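PDB 3TW9: D-galactonate dehydratase family member SEN1436 from Salmonella enterica subsp. enterica serovar Enteritidis, which catalyses, slowly and with magnesium as cofactor, the dehydration of D-gluconate to 2-dehydro-3-deoxy-D-gluconate, though it probably has no significant role in D-gluconate breakdown in the cell. Local coordinates for residues Asp145-Tyr150 with Ala362-Asp367; Pro134-Asp137 with Gly141-Arg144; His234-Asn237 with Gly242-Phe245; Glu160-Ile165 with Arg236-Phe241; Val277-Ile282 with Glu300-Val305. All coordinates share one frame; numbering follows the deposited sequence. Where two conformers were deposited one is given.

Contact 1: residues Asp145-Tyr150 with Ala362-Asp367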
# COMPACT_ATOMS: atom_id res chain seq x y z
N ASP C 145 -6.05 -12.71 15.76
CA ASP C 145 -6.69 -14.03 15.93
C ASP C 145 -8.22 -14.02 15.75
O ASP C 145 -8.86 -15.07 15.75
CB ASP C 145 -6.32 -14.58 17.30
CG ASP C 145 -4.82 -14.70 17.51
OD1 ASP C 145 -4.23 -15.51 16.78
OD2 ASP C 145 -4.24 -14.02 18.40
N GLY C 146 -8.80 -12.83 15.63
CA GLY C 146 -10.23 -12.66 15.33
C GLY C 146 -10.48 -11.19 15.04
O GLY C 146 -9.62 -10.35 15.29
N ILE C 147 -11.66 -10.88 14.50
CA ILE C 147 -12.01 -9.53 14.09
C ILE C 147 -13.02 -8.90 15.04
O ILE C 147 -14.22 -9.28 15.03
CB ILE C 147 -12.53 -9.51 12.64
CG1 ILE C 147 -11.48 -10.11 11.73
CG2 ILE C 147 -12.86 -8.06 12.20
CD1 ILE C 147 -12.00 -10.47 10.35
N PRO C 148 -12.56 -7.95 15.87
CA PRO C 148 -13.50 -7.29 16.77
C PRO C 148 -14.54 -6.47 16.03
O PRO C 148 -14.24 -5.84 15.01
CB PRO C 148 -12.62 -6.40 17.66
CG PRO C 148 -11.29 -6.41 17.06
CD PRO C 148 -11.16 -7.62 16.18
N LEU C 149 -15.75 -6.55 16.54
CA LEU C 149 -16.89 -5.95 15.91
C LEU C 149 -17.51 -4.89 16.80
O LEU C 149 -17.32 -4.88 18.03
CB LEU C 149 -17.95 -7.03 15.65
CG LEU C 149 -17.55 -8.30 14.92
CD1 LEU C 149 -18.70 -9.25 15.01
CD2 LEU C 149 -17.10 -8.05 13.45
N TYR C 150 -18.22 -3.96 16.17
CA TYR C 150 -19.24 -3.19 16.85
C TYR C 150 -20.58 -3.37 16.13
O TYR C 150 -20.62 -3.69 14.94
CB TYR C 150 -18.90 -1.69 17.06
CG TYR C 150 -19.02 -0.71 15.89
CD1 TYR C 150 -20.17 0.07 15.72
CD2 TYR C 150 -17.94 -0.50 15.03
CE1 TYR C 150 -20.26 1.01 14.69
CE2 TYR C 150 -18.03 0.45 13.98
CZ TYR C 150 -19.18 1.20 13.84
OH TYR C 150 -19.27 2.15 12.84
N ALA C 362 -15.18 -9.36 2.02
CA ALA C 362 -14.09 -8.52 1.51
C ALA C 362 -13.54 -7.60 2.61
O ALA C 362 -12.31 -7.58 2.78
CB ALA C 362 -14.55 -7.69 0.34
N ASN C 363 -14.42 -6.90 3.33
CA ASN C 363 -14.03 -6.06 4.52
C ASN C 363 -13.16 -6.86 5.45
O ASN C 363 -12.16 -6.38 5.93
CB ASN C 363 -15.22 -5.61 5.38
CG ASN C 363 -16.09 -4.51 4.73
OD1 ASN C 363 -15.80 -3.98 3.65
ND2 ASN C 363 -17.17 -4.17 5.42
N MET C 364 -13.57 -8.10 5.73
CA MET C 364 -12.92 -8.88 6.77
C MET C 364 -11.58 -9.47 6.34
O MET C 364 -10.68 -9.58 7.15
CB MET C 364 -13.89 -9.93 7.33
CG MET C 364 -15.01 -9.28 8.15
SD MET C 364 -16.19 -10.53 8.71
CE MET C 364 -17.31 -9.49 9.66
N HIS C 365 -11.45 -9.83 5.07
CA HIS C 365 -10.13 -10.21 4.52
C HIS C 365 -9.12 -9.07 4.55
O HIS C 365 -7.94 -9.28 4.85
CB HIS C 365 -10.24 -10.77 3.10
CG HIS C 365 -10.78 -12.17 3.05
ND1 HIS C 365 -9.97 -13.27 2.98
CD2 HIS C 365 -12.05 -12.64 3.10
CE1 HIS C 365 -10.70 -14.37 2.98
NE2 HIS C 365 -11.97 -14.02 3.06
N LEU C 366 -9.59 -7.87 4.23
CA LEU C 366 -8.77 -6.68 4.47
C LEU C 366 -8.44 -6.55 5.96
O LEU C 366 -7.27 -6.38 6.32
CB LEU C 366 -9.50 -5.44 3.95
CG LEU C 366 -9.62 -5.35 2.42
CD1 LEU C 366 -10.68 -4.35 2.08
CD2 LEU C 366 -8.30 -4.96 1.75
N ASP C 367 -9.45 -6.66 6.82
CA ASP C 367 -9.30 -6.47 8.26
C ASP C 367 -8.23 -7.42 8.82
O ASP C 367 -7.40 -7.02 9.62
CB ASP C 367 -10.61 -6.83 8.97
CG ASP C 367 -11.68 -5.80 8.80
OD1 ASP C 367 -11.37 -4.61 8.52
OD2 ASP C 367 -12.85 -6.18 8.96
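Ile147, on the first strand of the barrel domain, meets Met364 and Asp367 of helix 357-369 through both ends of its branched side chain. The apolar part comes first. Ile147 CD1 sits 3.6 Å from Met364 CB and equally near Met364 O, so the methyl group lies against the root of the methionine and the carbonyl of the same residue. The methionine chain runs extended past CG (chi2 177°), which carries its terminal methyl along the strand to Leu149, where Met364 CE and Leu149 CD2 are 4.1 Å apart; these two side chains meet nearly at right angles.

The second kind of contact sets a methyl group beside a carboxylate. Ile147 CG2 stands anti to its own backbone N, beside the carbonyl carbon, and this places it 3.7 Å from Asp367 OD2. The carboxylate is buried, but that oxygen accepts a hydrogen bond from Gln376 NE2, so the aliphatic neighbour does not leave it without a polar partner. No hydrogen bond joins the two segments.

Strand and helix axes pass 10.0 Å apart with their directions at 130°. The helix packs on the outside of a mostly parallel beta/alpha barrel, as expected of the mandelate racemase family. Strand 147-152 pairs in parallel with strands 175-177 and 376-377, and antiparallel with 399-401, whose Ala400 touches both Leu149 and Met364.

Contact 2: residues Pro134-Asp137 with Gly141-Arg144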
# COMPACT_ATOMS: atom_id res chain seq x y z
N PRO C 134 -6.98 -18.19 1.21
CA PRO C 134 -7.89 -17.09 1.43
C PRO C 134 -7.25 -15.81 0.92
O PRO C 134 -6.02 -15.73 0.85
CB PRO C 134 -8.02 -17.05 2.94
CG PRO C 134 -7.72 -18.44 3.40
CD PRO C 134 -6.64 -18.87 2.48
N VAL C 135 -8.08 -14.82 0.56
CA VAL C 135 -7.56 -13.52 0.13
C VAL C 135 -6.66 -12.89 1.22
O VAL C 135 -5.61 -12.33 0.89
CB VAL C 135 -8.70 -12.56 -0.34
CG1 VAL C 135 -8.19 -11.13 -0.52
CG2 VAL C 135 -9.28 -13.04 -1.67
N TYR C 136 -7.03 -13.01 2.51
CA TYR C 136 -6.18 -12.48 3.60
C TYR C 136 -4.77 -13.06 3.55
O TYR C 136 -3.81 -12.40 3.89
CB TYR C 136 -6.81 -12.61 5.00
CG TYR C 136 -7.06 -14.04 5.51
CD1 TYR C 136 -6.01 -14.85 5.97
CD2 TYR C 136 -8.36 -14.55 5.59
CE1 TYR C 136 -6.26 -16.14 6.46
CE2 TYR C 136 -8.62 -15.83 6.08
CZ TYR C 136 -7.57 -16.62 6.51
OH TYR C 136 -7.84 -17.88 6.98
N ASP C 137 -4.64 -14.31 3.08
CA ASP C 137 -3.32 -14.92 2.98
C ASP C 137 -2.53 -14.40 1.79
O ASP C 137 -1.31 -14.24 1.89
CB ASP C 137 -3.42 -16.47 2.93
CG ASP C 137 -3.41 -17.10 4.31
OD1 ASP C 137 -3.01 -16.44 5.31
OD2 ASP C 137 -3.81 -18.27 4.41
N GLY C 141 -1.18 -12.61 5.11
CA GLY C 141 -1.56 -13.48 6.24
C GLY C 141 -2.21 -12.79 7.43
O GLY C 141 -2.35 -11.56 7.47
N LYS C 142 -2.63 -13.59 8.41
CA LYS C 142 -3.35 -13.11 9.60
C LYS C 142 -2.52 -12.17 10.46
O LYS C 142 -1.37 -12.48 10.78
CB LYS C 142 -3.83 -14.31 10.43
CG LYS C 142 -5.08 -14.92 9.89
CD LYS C 142 -5.62 -15.96 10.85
CE LYS C 142 -6.75 -16.76 10.20
NZ LYS C 142 -6.81 -18.15 10.75
N CYS C 143 -3.11 -11.03 10.84
CA CYS C 143 -2.44 -10.09 11.74
C CYS C 143 -3.08 -10.08 13.14
O CYS C 143 -2.64 -9.36 14.04
CB CYS C 143 -2.50 -8.67 11.16
SG CYS C 143 -1.44 -8.52 9.74
N ARG C 144 -4.12 -10.88 13.31
CA ARG C 144 -4.81 -10.96 14.59
C ARG C 144 -5.54 -12.31 14.60
O ARG C 144 -5.64 -12.97 13.56
CB ARG C 144 -5.80 -9.78 14.76
CG ARG C 144 -6.74 -9.58 13.55
CD ARG C 144 -7.45 -8.21 13.61
NE ARG C 144 -6.50 -7.14 13.90
CZ ARG C 144 -5.65 -6.64 13.01
NH1 ARG C 144 -5.67 -7.02 11.73
NH2 ARG C 144 -4.79 -5.69 13.38
O HOH W 1 -9.75 -18.24 8.87
O HOH W 2 -2.50 -16.21 7.85
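Tyr136 and Lys142 lie obliquely against each other across the short turn that follows helix 135-138. The phenol takes the less common position with CG between the backbone N and the carbonyl carbon (chi1 64°), which turns the ring toward the returning chain; Pro134 CB rests on one of its faces, 3.4 Å above the plane and offset toward the rim. Lys142 is extended beyond CG and crosses the ring at a slant: its CG is 3.8 Å from Tyr136 CE1, and its CE is 3.6 Å from Tyr136 OH. A water 2.7 Å from Tyr136 OH is also a weak acceptor from Lys142 NZ.

Next in the helix, Asp137 bends its carboxylate back to Gly141, OD1 lying 3.4 Å from Gly141 CA. A second water donates to Asp137 OD1 and accepts from Lys142 N, at 2.7 Å from that nitrogen. The backbone closes directly, Gly141 N donating to Tyr136 O over 2.9 Å with a bent N-H...O angle of 140°. Gly141 has positive phi, and a CB here would jam against the preceding carbonyl O.

Lys127 NZ and Arg92 NE of the second subunit bind the carbonyls of Asp137 and Lys142, which puts the turn at the subunit interface. Chemically, the contact is one direct backbone bond supplemented by water: the charges of Asp137 and Lys142 do not pair, and the lysine contributes chiefly its aliphatic chain.

Contact 3: residues His234-Asn237 with Gly242-Phe245; sequences HLRN and GIEF
The guanidinium of Arg236 lies flat on the ring of Phe245, their centres 4.1 Å apart and their planes 24° from parallel, a cation-pi stack. Phe245 CD2 stands 3.4 Å above the middle of the guanidinium, whereas Arg236 NH1 lies over the ring nearer its rim. At the guanidinium edge, NH1 donates to Ile243 O across 2.8 Å; the bond is nearly straight (171°), and the oxygen is close to the guanidinium plane. NH2 reaches a water that donates to Glu244 OE1 and accepts from Phe245 N, and it also bonds to Tyr268 O. With bonds at its edge and an aromatic ring on its face, the group is fixed both in plane and in tilt.

Helix 221-239 here turns through a short loop into strand 244-248, the alpha-to-beta step of the barrel domain, and Arg236 spans that loop by donating to Gly240 O as well. A bend at chi2 (-61°) folds the arginine chain so that its CD passes 3.6 Å from Phe245 CE2. Leu235, the preceding helix residue, meets the ring obliquely, its CB lying 3.9 Å from Phe245 CE2. Phe245 also packs on Val176 of the neighbouring parallel strand 175-177.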
# COMPACT_ATOMS: atom_id res chain seq x y z
N HIS C 234 -25.27 10.10 30.98
CA HIS C 234 -26.14 9.02 31.49
C HIS C 234 -25.59 7.62 31.25
O HIS C 234 -25.54 6.82 32.17
CB HIS C 234 -27.56 9.09 30.92
CG HIS C 234 -28.44 7.99 31.42
ND1 HIS C 234 -29.01 8.00 32.67
CD2 HIS C 234 -28.79 6.80 30.86
CE1 HIS C 234 -29.71 6.90 32.85
NE2 HIS C 234 -29.59 6.15 31.77
N LEU C 235 -25.21 7.31 30.02
CA LEU C 235 -24.70 5.99 29.70
C LEU C 235 -23.40 5.71 30.43
O LEU C 235 -23.21 4.60 30.90
CB LEU C 235 -24.50 5.83 28.18
CG LEU C 235 -25.77 5.81 27.31
CD1 LEU C 235 -25.42 5.74 25.85
CD2 LEU C 235 -26.73 4.67 27.70
N ARG C 236 -22.51 6.68 30.55
CA ARG C 236 -21.29 6.43 31.32
C ARG C 236 -21.58 6.23 32.82
O ARG C 236 -20.90 5.45 33.49
CB ARG C 236 -20.23 7.51 31.11
CG ARG C 236 -19.57 7.43 29.73
CD ARG C 236 -18.85 6.09 29.52
NE ARG C 236 -17.96 6.17 28.36
CZ ARG C 236 -17.44 5.13 27.71
NH1 ARG C 236 -17.75 3.88 28.08
NH2 ARG C 236 -16.64 5.33 26.67
N ASN C 237 -22.59 6.93 33.33
CA ASN C 237 -22.95 6.79 34.74
C ASN C 237 -23.48 5.41 35.06
O ASN C 237 -23.18 4.84 36.12
CB ASN C 237 -23.95 7.87 35.17
CG ASN C 237 -23.29 9.23 35.42
OD1 ASN C 237 -22.07 9.32 35.59
ND2 ASN C 237 -24.09 10.28 35.45
N GLY C 242 -15.50 0.76 30.68
CA GLY C 242 -14.93 -0.42 30.04
C GLY C 242 -15.48 -0.66 28.65
O GLY C 242 -14.73 -0.99 27.72
N ILE C 243 -16.79 -0.47 28.49
CA ILE C 243 -17.48 -0.60 27.19
C ILE C 243 -17.02 0.52 26.25
O ILE C 243 -16.91 1.67 26.65
CB ILE C 243 -19.03 -0.61 27.36
CG1 ILE C 243 -19.76 -0.79 26.02
CG2 ILE C 243 -19.54 0.62 28.12
CD1 ILE C 243 -19.49 -2.14 25.36
N GLU C 244 -16.73 0.16 25.00
CA GLU C 244 -16.38 1.15 23.99
C GLU C 244 -17.63 1.68 23.28
O GLU C 244 -18.49 0.90 22.84
CB GLU C 244 -15.38 0.58 22.97
CG GLU C 244 -14.03 0.13 23.52
CD GLU C 244 -13.11 1.28 23.97
OE1 GLU C 244 -13.33 2.45 23.60
OE2 GLU C 244 -12.17 1.00 24.73
N PHE C 245 -17.71 3.01 23.18
CA PHE C 245 -18.85 3.71 22.57
C PHE C 245 -18.45 4.40 21.28
O PHE C 245 -17.39 5.04 21.21
CB PHE C 245 -19.37 4.81 23.49
CG PHE C 245 -20.11 4.33 24.70
CD1 PHE C 245 -20.68 3.05 24.74
CD2 PHE C 245 -20.30 5.18 25.79
CE1 PHE C 245 -21.38 2.62 25.85
CE2 PHE C 245 -21.01 4.75 26.92
CZ PHE C 245 -21.55 3.46 26.93
O HOH W 3 -15.19 4.15 24.31

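Contact 4: residues Glu160-Ile165 with Arg236-Phe241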
# COMPACT_ATOMS: atom_id res chain seq x y z
N GLU C 160 -34.81 2.16 25.72
CA GLU C 160 -34.72 1.10 24.71
C GLU C 160 -33.30 0.94 24.22
O GLU C 160 -32.82 -0.17 24.03
CB GLU C 160 -35.60 1.42 23.51
CG GLU C 160 -36.96 0.76 23.50
CD GLU C 160 -37.66 0.95 22.17
OE1 GLU C 160 -38.78 1.50 22.16
OE2 GLU C 160 -37.08 0.57 21.12
N VAL C 161 -32.63 2.08 24.01
CA VAL C 161 -31.23 2.12 23.58
C VAL C 161 -30.33 1.52 24.68
O VAL C 161 -29.51 0.65 24.39
CB VAL C 161 -30.80 3.56 23.16
CG1 VAL C 161 -29.29 3.69 22.99
CG2 VAL C 161 -31.54 3.97 21.87
N GLU C 162 -30.53 1.96 25.92
CA GLU C 162 -29.77 1.46 27.07
C GLU C 162 -29.96 -0.05 27.30
O GLU C 162 -28.99 -0.75 27.64
CB GLU C 162 -30.14 2.26 28.33
CG GLU C 162 -29.21 2.02 29.53
CD GLU C 162 -29.61 2.85 30.75
OE1 GLU C 162 -30.26 3.90 30.57
OE2 GLU C 162 -29.26 2.44 31.88
N ASP C 163 -31.18 -0.55 27.11
CA ASP C 163 -31.47 -1.99 27.18
C ASP C 163 -30.83 -2.74 26.01
O ASP C 163 -30.37 -3.86 26.19
CB ASP C 163 -32.98 -2.27 27.19
CG ASP C 163 -33.68 -1.78 28.47
OD1 ASP C 163 -33.00 -1.35 29.43
OD2 ASP C 163 -34.93 -1.83 28.50
N ASN C 164 -30.83 -2.13 24.82
CA ASN C 164 -30.20 -2.73 23.64
C ASN C 164 -28.69 -2.89 23.86
O ASN C 164 -28.13 -3.93 23.52
CB ASN C 164 -30.53 -1.96 22.35
CG ASN C 164 -31.96 -2.15 21.89
OD1 ASN C 164 -32.67 -3.02 22.39
ND2 ASN C 164 -32.39 -1.34 20.93
N ILE C 165 -28.06 -1.88 24.47
CA ILE C 165 -26.63 -1.89 24.81
C ILE C 165 -26.34 -3.01 25.79
O ILE C 165 -25.42 -3.79 25.58
CB ILE C 165 -26.12 -0.54 25.43
CG1 ILE C 165 -26.25 0.62 24.44
CG2 ILE C 165 -24.64 -0.64 25.83
CD1 ILE C 165 -26.06 1.97 25.08
N ARG C 236 -22.51 6.68 30.55
CA ARG C 236 -21.29 6.43 31.32
C ARG C 236 -21.58 6.23 32.82
O ARG C 236 -20.90 5.45 33.49
CB ARG C 236 -20.23 7.51 31.11
CG ARG C 236 -19.57 7.43 29.73
CD ARG C 236 -18.85 6.09 29.52
NE ARG C 236 -17.96 6.17 28.36
CZ ARG C 236 -17.44 5.13 27.71
NH1 ARG C 236 -17.75 3.88 28.08
NH2 ARG C 236 -16.64 5.33 26.67
N ASN C 237 -22.59 6.93 33.33
CA ASN C 237 -22.95 6.79 34.74
C ASN C 237 -23.48 5.41 35.06
O ASN C 237 -23.18 4.84 36.12
CB ASN C 237 -23.95 7.87 35.17
CG ASN C 237 -23.29 9.23 35.42
OD1 ASN C 237 -22.07 9.32 35.59
ND2 ASN C 237 -24.09 10.28 35.45
N LYS C 238 -24.24 4.86 34.13
CA LYS C 238 -24.84 3.55 34.29
C LYS C 238 -23.96 2.37 33.91
O LYS C 238 -24.02 1.32 34.54
CB LYS C 238 -26.17 3.48 33.50
CG LYS C 238 -27.26 4.43 33.97
CD LYS C 238 -27.99 3.91 35.21
CE LYS C 238 -28.97 4.94 35.75
NZ LYS C 238 -29.79 4.41 36.87
N LEU C 239 -23.13 2.54 32.88
CA LEU C 239 -22.43 1.39 32.31
C LEU C 239 -20.92 1.42 32.55
O LEU C 239 -20.26 0.40 32.38
CB LEU C 239 -22.77 1.22 30.82
CG LEU C 239 -24.22 0.89 30.47
CD1 LEU C 239 -24.59 1.33 29.06
CD2 LEU C 239 -24.51 -0.60 30.66
N GLY C 240 -20.39 2.57 32.94
CA GLY C 240 -18.95 2.69 33.18
C GLY C 240 -18.15 2.83 31.89
O GLY C 240 -18.72 3.00 30.81
N PHE C 241 -16.83 2.73 32.02
CA PHE C 241 -15.92 3.14 30.95
C PHE C 241 -15.23 1.99 30.25
O PHE C 241 -14.46 2.22 29.32
CB PHE C 241 -14.88 4.14 31.48
CG PHE C 241 -15.39 5.55 31.58
CD1 PHE C 241 -15.14 6.47 30.57
CD2 PHE C 241 -16.10 5.97 32.70
CE1 PHE C 241 -15.62 7.77 30.67
CE2 PHE C 241 -16.58 7.26 32.81
CZ PHE C 241 -16.34 8.17 31.79
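This is a small helix-to-helix contact, without a hydrogen bond between its segments, on the outer layer of the barrel domain, where helix 158-171 meets the C-terminal end of helix 221-239. Its inner part is apolar: in the conformer given for Leu239, one of two, Ile165 CG2 and Leu239 CD1 approach to 3.8 Å, the side chains crossing obliquely, so this touch is less certain than the rest. Leu239 also packs on Arg166 and Met169 of helix 158-171, and Leu235, one helical turn before it, on Ile165.

Helix 158-171 follows barrel strand 147-152, and helix 221-239 lies between barrel strands 175-177 and 244-248 in the chain; it ends at Gly240, whose positive phi (79°) takes the chain out of the helix.

Nearer the surface, Glu162 reaches Lys238 by its carboxylate, but what it touches is the aliphatic root, OE2 lying 3.5 Å from Lys238 CG. The glutamate is stretched out, with CG anti to the backbone N (chi1 -168°), whereas the lysine bends at chi2 (-80°) and takes its amino group away; Glu162 OE2 and Lys238 NZ remain 5.4 Å apart. The carboxylate has other partners, His234 NE2 at OE1 and a salt bridge from Arg166 NH1 at OE2.

Contact 5: residues Val277-Ile282 with Glu300-Val305; sequences VAPENI and ELFVNV
Pro279 meets Leu301 and Phe302 with successive atoms of its ring. From the backbone outward, Pro279 CB lies 4.1 Å from Phe302 CE1 and comes in at the edge of the phenylalanine, near the plane of its ring. The next atom, Pro279 CG, makes the closest approach of the contact, 3.6 Å from Leu301 CB. Pro279 CD, where the ring turns back to its own nitrogen, is 3.8 Å from Leu301 CD1. The proline thus lies against both neighbouring residues, its CG and CD side on the leucine, which it crosses at about a right angle, and its CB at the phenylalanine edge.

Both segments lie in the connections that follow barrel strands: 277-282, which includes a 3-10 turn, comes after strand 272-274, while the other leads from strand 296-298 to the start of helix 305-313. This is the end of the barrel where enolase-superfamily enzymes build their active sites. Glu300, the first residue of 300-305, binds magnesium and is assigned to the substrate site; Glu274, at the end of the preceding strand, is another magnesium ligand. Leu301 follows Glu300 directly, and its side chain is about 6 Å from that of His250, a probable proton donor or acceptor.

Farther along, Ile282 completes the hydrophobic patch. Its CG1 takes the position between the backbone N and the carbonyl carbon (chi1 59°), leaving CG2 beside the backbone N and 4.1 Å from Phe302 CZ. The phenylalanine is buried, its ring also packed on Trp308 and Leu311 of helix 305-313.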
# COMPACT_ATOMS: atom_id res chain seq x y z
N VAL C 277 -18.35 15.90 9.77
CA VAL C 277 -18.64 16.79 8.63
C VAL C 277 -19.04 15.97 7.42
O VAL C 277 -18.68 14.79 7.31
CB VAL C 277 -17.45 17.75 8.28
CG1 VAL C 277 -17.15 18.65 9.45
CG2 VAL C 277 -16.16 16.98 7.85
N ALA C 278 -19.76 16.61 6.51
CA ALA C 278 -19.99 16.10 5.16
C ALA C 278 -18.67 16.06 4.35
O ALA C 278 -17.75 16.84 4.64
CB ALA C 278 -20.99 17.03 4.46
N PRO C 279 -18.58 15.19 3.33
CA PRO C 279 -17.41 15.18 2.46
C PRO C 279 -17.14 16.54 1.83
O PRO C 279 -15.97 16.94 1.68
CB PRO C 279 -17.78 14.22 1.35
CG PRO C 279 -18.83 13.37 1.90
CD PRO C 279 -19.57 14.16 2.92
N GLU C 280 -18.20 17.28 1.53
CA GLU C 280 -18.06 18.62 0.94
C GLU C 280 -17.46 19.65 1.90
O GLU C 280 -17.02 20.75 1.48
CB GLU C 280 -19.41 19.12 0.45
CG GLU C 280 -19.94 18.30 -0.71
CD GLU C 280 -20.80 17.12 -0.31
OE1 GLU C 280 -20.86 16.74 0.89
OE2 GLU C 280 -21.41 16.52 -1.21
N ASN C 281 -17.40 19.29 3.18
CA ASN C 281 -16.88 20.17 4.22
C ASN C 281 -15.62 19.64 4.90
O ASN C 281 -15.32 20.05 6.02
CB ASN C 281 -17.96 20.44 5.30
CG ASN C 281 -19.03 21.42 4.80
OD1 ASN C 281 -18.73 22.32 4.00
ND2 ASN C 281 -20.28 21.26 5.28
N ILE C 282 -14.87 18.77 4.23
CA ILE C 282 -13.65 18.21 4.85
C ILE C 282 -12.64 19.29 5.16
O ILE C 282 -11.78 19.06 5.99
CB ILE C 282 -12.94 17.09 4.04
CG1 ILE C 282 -12.52 17.61 2.66
CG2 ILE C 282 -13.80 15.83 3.98
CD1 ILE C 282 -11.63 16.69 1.92
N GLU C 300 -17.49 7.05 5.05
CA GLU C 300 -18.36 6.09 4.35
C GLU C 300 -18.92 6.67 3.02
O GLU C 300 -19.21 5.91 2.11
CB GLU C 300 -19.48 5.59 5.25
CG GLU C 300 -20.45 6.65 5.64
CD GLU C 300 -21.51 6.17 6.62
OE1 GLU C 300 -21.19 5.44 7.60
OE2 GLU C 300 -22.67 6.55 6.42
N LEU C 301 -19.01 7.99 2.93
CA LEU C 301 -19.44 8.66 1.71
C LEU C 301 -18.36 8.88 0.65
O LEU C 301 -18.66 9.30 -0.47
CB LEU C 301 -20.06 10.00 2.06
CG LEU C 301 -21.53 9.92 2.48
CD1 LEU C 301 -21.97 11.21 3.15
CD2 LEU C 301 -22.42 9.56 1.26
N PHE C 302 -17.11 8.59 0.98
CA PHE C 302 -16.01 8.90 0.04
C PHE C 302 -15.96 8.08 -1.24
O PHE C 302 -16.16 6.87 -1.24
CB PHE C 302 -14.63 8.81 0.71
CG PHE C 302 -14.37 9.82 1.82
CD1 PHE C 302 -15.21 10.91 2.02
CD2 PHE C 302 -13.25 9.69 2.64
CE1 PHE C 302 -14.95 11.85 3.04
CE2 PHE C 302 -12.98 10.61 3.68
CZ PHE C 302 -13.84 11.72 3.86
N VAL C 303 -15.68 8.77 -2.34
CA VAL C 303 -15.56 8.18 -3.69
C VAL C 303 -14.37 8.76 -4.47
O VAL C 303 -14.18 8.42 -5.64
CB VAL C 303 -16.86 8.47 -4.53
CG1 VAL C 303 -18.06 7.68 -3.98
CG2 VAL C 303 -17.19 9.96 -4.50
N ASN C 304 -13.57 9.61 -3.81
CA ASN C 304 -12.52 10.36 -4.51
C ASN C 304 -11.24 10.42 -3.68
O ASN C 304 -11.31 10.66 -2.47
CB ASN C 304 -13.05 11.80 -4.78
CG ASN C 304 -12.28 12.54 -5.85
OD1 ASN C 304 -11.07 12.79 -5.73
ND2 ASN C 304 -12.99 12.88 -6.95
N VAL C 305 -10.09 10.15 -4.31
CA VAL C 305 -8.78 10.27 -3.60
C VAL C 305 -8.63 11.66 -2.94
O VAL C 305 -8.00 11.81 -1.89
CB VAL C 305 -7.56 9.93 -4.52
CG1 VAL C 305 -7.36 10.97 -5.63
CG2 VAL C 305 -6.28 9.84 -3.71

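Overall arrangement
Contacts 3 and 4 form one cluster, with centres 6 Å apart: they share helix 221-239, and Leu235 CD2 packs 3.8 Å from Ile165 CD1. Contacts 1 and 2 also touch, their centres 10 Å apart, through the probable hydrogen bond between His365 ND1 and Tyr136 N (3.0 Å). Contact 5 stands apart from both groups, about 23 Å from contact 1 between centres and on the opposite side of the chain's centre. It alone contains a magnesium ligand, Glu300. Contact 1 nevertheless nears the substrate site, the side chain of Leu149 lying about 7 Å from that of Glu377. Along the chain, contacts 3, 4 and 5 are nested within the loop that contact 1 closes.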